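Local coordinates for putative iron-uptake ABC transport system,periplasmic iron-binding protein (Campylobacter jejuni, PDB 3E13) that binds ferric iron in the periplasm and probably hands it to an ABC transporter for uptake into the cell, at residues I238-S243 with D248-F253; D54-I57 with N63-E66. One frame throughout, in Å; residues are numbered along the deposited sequence.

Contact 1 of 2, residues I238-S243 with D248-F253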
loop_
_atom_site.group_PDB
_atom_site.type_symbol
_atom_site.label_atom_id
_atom_site.label_comp_id
_atom_site.label_asym_id
_atom_site.label_seq_id
_atom_site.Cartn_x
_atom_site.Cartn_y
_atom_site.Cartn_z
ATOM N N ILE A 238 9.652 -5.450 1.192
ATOM C CA ILE A 238 11.045 -5.143 1.516
ATOM C C ILE A 238 11.977 -5.980 0.654
ATOM O O ILE A 238 11.650 -7.081 0.229
ATOM C CB ILE A 238 11.339 -5.381 3.044
ATOM C CG1 ILE A 238 12.705 -4.832 3.489
ATOM C CG2 ILE A 238 11.219 -6.852 3.394
ATOM C CD1 ILE A 238 12.863 -4.660 4.965
ATOM N N ALA A 239 13.117 -5.388 0.336
ATOM C CA ALA A 239 14.143 -5.983 -0.507
ATOM C C ALA A 239 15.538 -5.516 -0.072
ATOM O O ALA A 239 15.682 -4.388 0.442
ATOM C CB ALA A 239 13.974 -5.527 -1.955
ATOM N N MET A 240 16.530 -6.386 -0.268
ATOM C CA MET A 240 17.938 -6.018 -0.214
ATOM C C MET A 240 18.372 -5.446 -1.544
ATOM O O MET A 240 18.061 -5.983 -2.566
ATOM C CB MET A 240 18.772 -7.240 0.138
ATOM C CG MET A 240 20.249 -6.854 0.479
ATOM S SD MET A 240 21.241 -8.246 0.973
ATOM C CE MET A 240 21.382 -9.045 -0.410
ATOM N N THR A 241 19.097 -4.353 -1.505
ATOM C CA THR A 241 19.626 -3.758 -2.731
ATOM C C THR A 241 20.888 -4.465 -3.204
ATOM O O THR A 241 21.677 -4.975 -2.392
ATOM C CB THR A 241 19.909 -2.287 -2.548
ATOM O OG1 THR A 241 20.744 -2.084 -1.396
ATOM C CG2 THR A 241 18.650 -1.531 -2.255
ATOM N N LYS A 242 21.081 -4.468 -4.519
ATOM C CA LYS A 242 22.284 -5.031 -5.119
ATOM C C LYS A 242 23.534 -4.264 -4.609
ATOM O O LYS A 242 24.627 -4.828 -4.546
ATOM C CB LYS A 242 22.173 -4.919 -6.655
ATOM C CG LYS A 242 23.294 -5.506 -7.438
ATOM C CD LYS A 242 22.926 -5.553 -8.912
ATOM C CE LYS A 242 21.883 -6.584 -9.291
ATOM N NZ LYS A 242 21.570 -6.354 -10.783
ATOM N N SER A 243 23.340 -3.021 -4.189
ATOM C CA SER A 243 24.414 -2.155 -3.706
ATOM C C SER A 243 24.818 -2.436 -2.270
ATOM O O SER A 243 25.841 -1.942 -1.797
ATOM C CB SER A 243 23.987 -0.688 -3.778
ATOM O OG SER A 243 22.862 -0.395 -2.951
ATOM N N ASP A 248 24.624 -8.830 5.835
ATOM C CA ASP A 248 24.189 -9.600 7.024
ATOM C C ASP A 248 23.126 -8.803 7.821
ATOM O O ASP A 248 22.083 -9.325 8.245
ATOM C CB ASP A 248 25.393 -9.947 7.897
ATOM C CG ASP A 248 25.007 -10.821 9.081
ATOM O OD1 ASP A 248 25.120 -10.357 10.212
ATOM O OD2 ASP A 248 24.527 -11.964 8.925
ATOM N N ALA A 249 23.387 -7.527 8.040
ATOM C CA ALA A 249 22.461 -6.668 8.741
ATOM C C ALA A 249 21.149 -6.549 7.952
ATOM O O ALA A 249 20.079 -6.521 8.518
ATOM C CB ALA A 249 23.089 -5.295 8.934
ATOM N N ALA A 250 21.227 -6.488 6.628
ATOM C CA ALA A 250 20.068 -6.340 5.802
ATOM C C ALA A 250 19.140 -7.559 5.958
ATOM O O ALA A 250 17.950 -7.401 6.162
ATOM C CB ALA A 250 20.467 -6.140 4.361
ATOM N N LYS A 251 19.727 -8.733 5.920
ATOM C CA LYS A 251 19.000 -9.988 6.038
ATOM C C LYS A 251 18.401 -10.092 7.425
ATOM O O LYS A 251 17.236 -10.515 7.570
ATOM C CB LYS A 251 19.888 -11.183 5.655
ATOM C CG LYS A 251 20.310 -11.154 4.213
ATOM C CD LYS A 251 21.216 -12.274 3.800
ATOM C CE LYS A 251 21.862 -11.970 2.463
ATOM N NZ LYS A 251 22.937 -13.035 2.149
ATOM N N LYS A 252 19.151 -9.671 8.444
ATOM C CA LYS A 252 18.664 -9.668 9.821
ATOM C C LYS A 252 17.446 -8.760 9.964
ATOM O O LYS A 252 16.446 -9.115 10.620
ATOM C CB LYS A 252 19.777 -9.219 10.773
ATOM C CG LYS A 252 20.763 -10.314 11.118
ATOM C CD LYS A 252 21.792 -9.784 12.159
ATOM C CE LYS A 252 22.621 -10.927 12.747
ATOM N NZ LYS A 252 23.042 -11.894 11.618
ATOM N N PHE A 253 17.519 -7.610 9.325
ATOM C CA PHE A 253 16.427 -6.658 9.371
ATOM C C PHE A 253 15.176 -7.204 8.683
ATOM O O PHE A 253 14.064 -7.024 9.200
ATOM C CB PHE A 253 16.820 -5.270 8.766
ATOM C CG PHE A 253 15.792 -4.255 8.989
ATOM C CD1 PHE A 253 15.706 -3.568 10.184
ATOM C CD2 PHE A 253 14.836 -4.005 8.015
ATOM C CE1 PHE A 253 14.676 -2.640 10.414
ATOM C CE2 PHE A 253 13.828 -3.082 8.232
ATOM C CZ PHE A 253 13.755 -2.413 9.426
#

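Contact 2 of 2, residues D54-I57 with N63-E66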
loop_
_atom_site.group_PDB
_atom_site.type_symbol
_atom_site.label_atom_id
_atom_site.label_comp_id
_atom_site.label_asym_id
_atom_site.label_seq_id
_atom_site.Cartn_x
_atom_site.Cartn_y
_atom_site.Cartn_z
ATOM N N ASP A 54 21.263 -0.372 1.708
ATOM C CA ASP A 54 21.209 -1.796 1.934
ATOM C C ASP A 54 19.808 -2.400 1.724
ATOM O O ASP A 54 19.686 -3.556 1.337
ATOM C CB ASP A 54 21.604 -2.124 3.380
ATOM C CG ASP A 54 23.017 -1.731 3.696
ATOM O OD1 ASP A 54 23.925 -2.279 3.043
ATOM O OD2 ASP A 54 23.272 -0.871 4.543
ATOM N N ILE A 55 18.784 -1.586 1.957
ATOM C CA ILE A 55 17.394 -2.044 2.015
ATOM C C ILE A 55 16.518 -1.007 1.304
ATOM O O ILE A 55 16.692 0.214 1.487
ATOM C CB ILE A 55 16.946 -2.229 3.506
ATOM C CG1 ILE A 55 17.634 -3.435 4.161
ATOM C CG2 ILE A 55 15.430 -2.231 3.638
ATOM C CD1 ILE A 55 17.045 -4.763 3.790
ATOM N N PHE A 56 15.538 -1.536 0.563
ATOM C CA PHE A 56 14.472 -0.755 -0.035
ATOM C C PHE A 56 13.165 -1.260 0.573
ATOM O O PHE A 56 12.854 -2.422 0.481
ATOM C CB PHE A 56 14.491 -0.909 -1.582
ATOM C CG PHE A 56 13.458 -0.059 -2.327
ATOM C CD1 PHE A 56 13.189 1.265 -1.934
ATOM C CD2 PHE A 56 12.766 -0.565 -3.433
ATOM C CE1 PHE A 56 12.243 2.041 -2.580
ATOM C CE2 PHE A 56 11.860 0.224 -4.123
ATOM C CZ PHE A 56 11.602 1.537 -3.708
ATOM N N ILE A 57 12.422 -0.381 1.218
ATOM C CA ILE A 57 11.096 -0.697 1.756
ATOM C C ILE A 57 10.041 0.138 1.019
ATOM O O ILE A 57 10.237 1.347 0.790
ATOM C CB ILE A 57 10.985 -0.383 3.282
ATOM C CG1 ILE A 57 12.139 -0.932 4.034
ATOM C CG2 ILE A 57 9.676 -1.020 3.824
ATOM C CD1 ILE A 57 12.085 -0.627 5.567
ATOM N N ASN A 63 6.191 -0.945 -6.905
ATOM C CA ASN A 63 7.467 -0.301 -6.641
ATOM C C ASN A 63 8.605 -1.314 -6.433
ATOM O O ASN A 63 9.713 -1.095 -6.841
ATOM C CB ASN A 63 7.410 0.601 -5.431
ATOM C CG ASN A 63 6.503 1.801 -5.610
ATOM O OD1 ASN A 63 5.942 2.337 -4.645
ATOM N ND2 ASN A 63 6.419 2.320 -6.884
ATOM N N LEU A 64 8.328 -2.410 -5.729
ATOM C CA LEU A 64 9.304 -3.466 -5.579
ATOM C C LEU A 64 9.623 -4.100 -6.908
ATOM O O LEU A 64 10.777 -4.356 -7.188
ATOM C CB LEU A 64 8.779 -4.561 -4.614
ATOM C CG LEU A 64 8.694 -4.033 -3.190
ATOM C CD1 LEU A 64 7.713 -4.921 -2.417
ATOM C CD2 LEU A 64 10.060 -3.989 -2.472
ATOM N N THR A 65 8.601 -4.424 -7.705
ATOM C CA THR A 65 8.868 -5.048 -9.006
ATOM C C THR A 65 9.589 -4.085 -9.957
ATOM O O THR A 65 10.416 -4.516 -10.784
ATOM C CB THR A 65 7.611 -5.616 -9.637
ATOM O OG1 THR A 65 6.688 -4.568 -9.862
ATOM C CG2 THR A 65 6.898 -6.479 -8.705
ATOM N N GLU A 66 9.259 -2.821 -9.893
ATOM C CA GLU A 66 9.972 -1.805 -10.721
ATOM C C GLU A 66 11.451 -1.839 -10.365
ATOM O O GLU A 66 12.315 -1.860 -11.253
ATOM C CB GLU A 66 9.464 -0.380 -10.480
ATOM C CG GLU A 66 8.124 -0.062 -11.095
ATOM C CD GLU A 66 7.590 1.304 -10.745
ATOM O OE1 GLU A 66 7.194 2.020 -11.716
ATOM O OE2 GLU A 66 7.551 1.710 -9.540
#

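Contact 1 of 2, residues I238-S243 with D248-F253
Ile238 and Met240, on the end of a strand, face Ala250, Lys251 and Phe253 on the helix that follows; strand 238-241 and helix 248-253 run nearly antiparallel (176°), their axes 8.9 Å apart at the closest. At that spacing the backbones stay apart and side chains fill the layer between them. The nearest CA atoms are those of Met240 and Ala250, 6.4 Å apart, consistent with the small side chain of Ala250. Two apolar meetings carry the contact. In the first, Ile238 reaches out with its CG1 branch, which lies opposite the backbone N (chi1 -169°) and continues extended. Ile238 CD1 meets the edge of the Phe253 ring, in the ring plane, 3.7 Å from CD2 of Phe253. The two side chains cross at about a right angle. In the second, Met240 CG lies 4.0 Å from Ala250 CB. The methionine is extended as far as SD and then bends at chi3 (70°). Met240 SD and CE both come to 4.1 Å from CE of Lys251. The aliphatic end of this partly exposed lysine packs against the thioether. On the outer side of the helix, Lys252 NZ forms a salt bridge with Asp248 OD1 at 2.9 Å, one turn back. Leu4 and Ile6 of strand 3-8 and Ile55 and Ile57 of strand 55-58 extend the apolar layer. Phe22 meets Phe253 edge-to-face. This is a strand-loop-helix unit in the alpha/beta architecture of a periplasmic binding protein. Strand 233-241 lies between strands 55-58 and 73-74, and helix 247-257 lies along one face of this part of the sheet.

Contact 2 of 2, residues D54-I57 with N63-E66
Phe56 swings CG opposite its backbone N (chi1 -176°), which carries the ring from strand 55-58 to Asn63 and Leu64 on the next helix. The end of Leu64 brings its CD2 methyl nearer the ring. The ring meets the helix with its edge. CE2 of Phe56 lies 3.7 Å from the backbone O of Asn63, and that oxygen sits in the plane of the ring. The positive rim of an aromatic ring is a favourable neighbour for a carbonyl oxygen, so the approach is probably mildly attractive. Leu64 CD2 comes in obliquely, 4.5 Å from CD2 of Phe56. This is loose van der Waals packing. The Asn63 side chain is held from within its own helix. Asn63 ND2 donates to OE2 of Glu66 at 3.0 Å, with an N-H...O angle of 154°. The acceptor lies almost in the amide plane, 2° out of it, which suits the N-H direction and helps fix the rotation of the amide. Asn63 lies near the iron site without being a ligand: its side chain is about 7 Å from that of Tyr143, which binds the metal, and about 10 Å from the ferric ion. Asp60 OD1 accepts a hydrogen bond from the backbone N of Asn63. The contact closes a strand-to-helix connection beside the iron site of the periplasmic binding protein fold. Trp96 touches Leu64. Strand 55-58 runs between strands 3-8 and 233-241, and helix 61-69 lies over one face of the sheet, with Leu40 and Ile41 of helix 37-47 also packing on Phe56.

Overall arrangement
From the N terminus, contact 2 comes first. It closes a short strand-to-helix loop between 54-57 and 63-66. Contact 1 closes a similar loop much later, between 238-243 and 248-253. The two loops are in series and neither nests in the other. They meet in the sheet, where strands 55-58 and 233-241 are antiparallel neighbours. Ala239 O lies 2.9 Å from Phe56 N, and Thr241 N lies 3.0 Å from Asp54 O, both probable hydrogen bonds. Contact 1 ties helix 247-257 to this sheet, and contact 2 ties helix 61-69 to its opposite face. Two parts distant in sequence are thereby joined within one solute-binding fold.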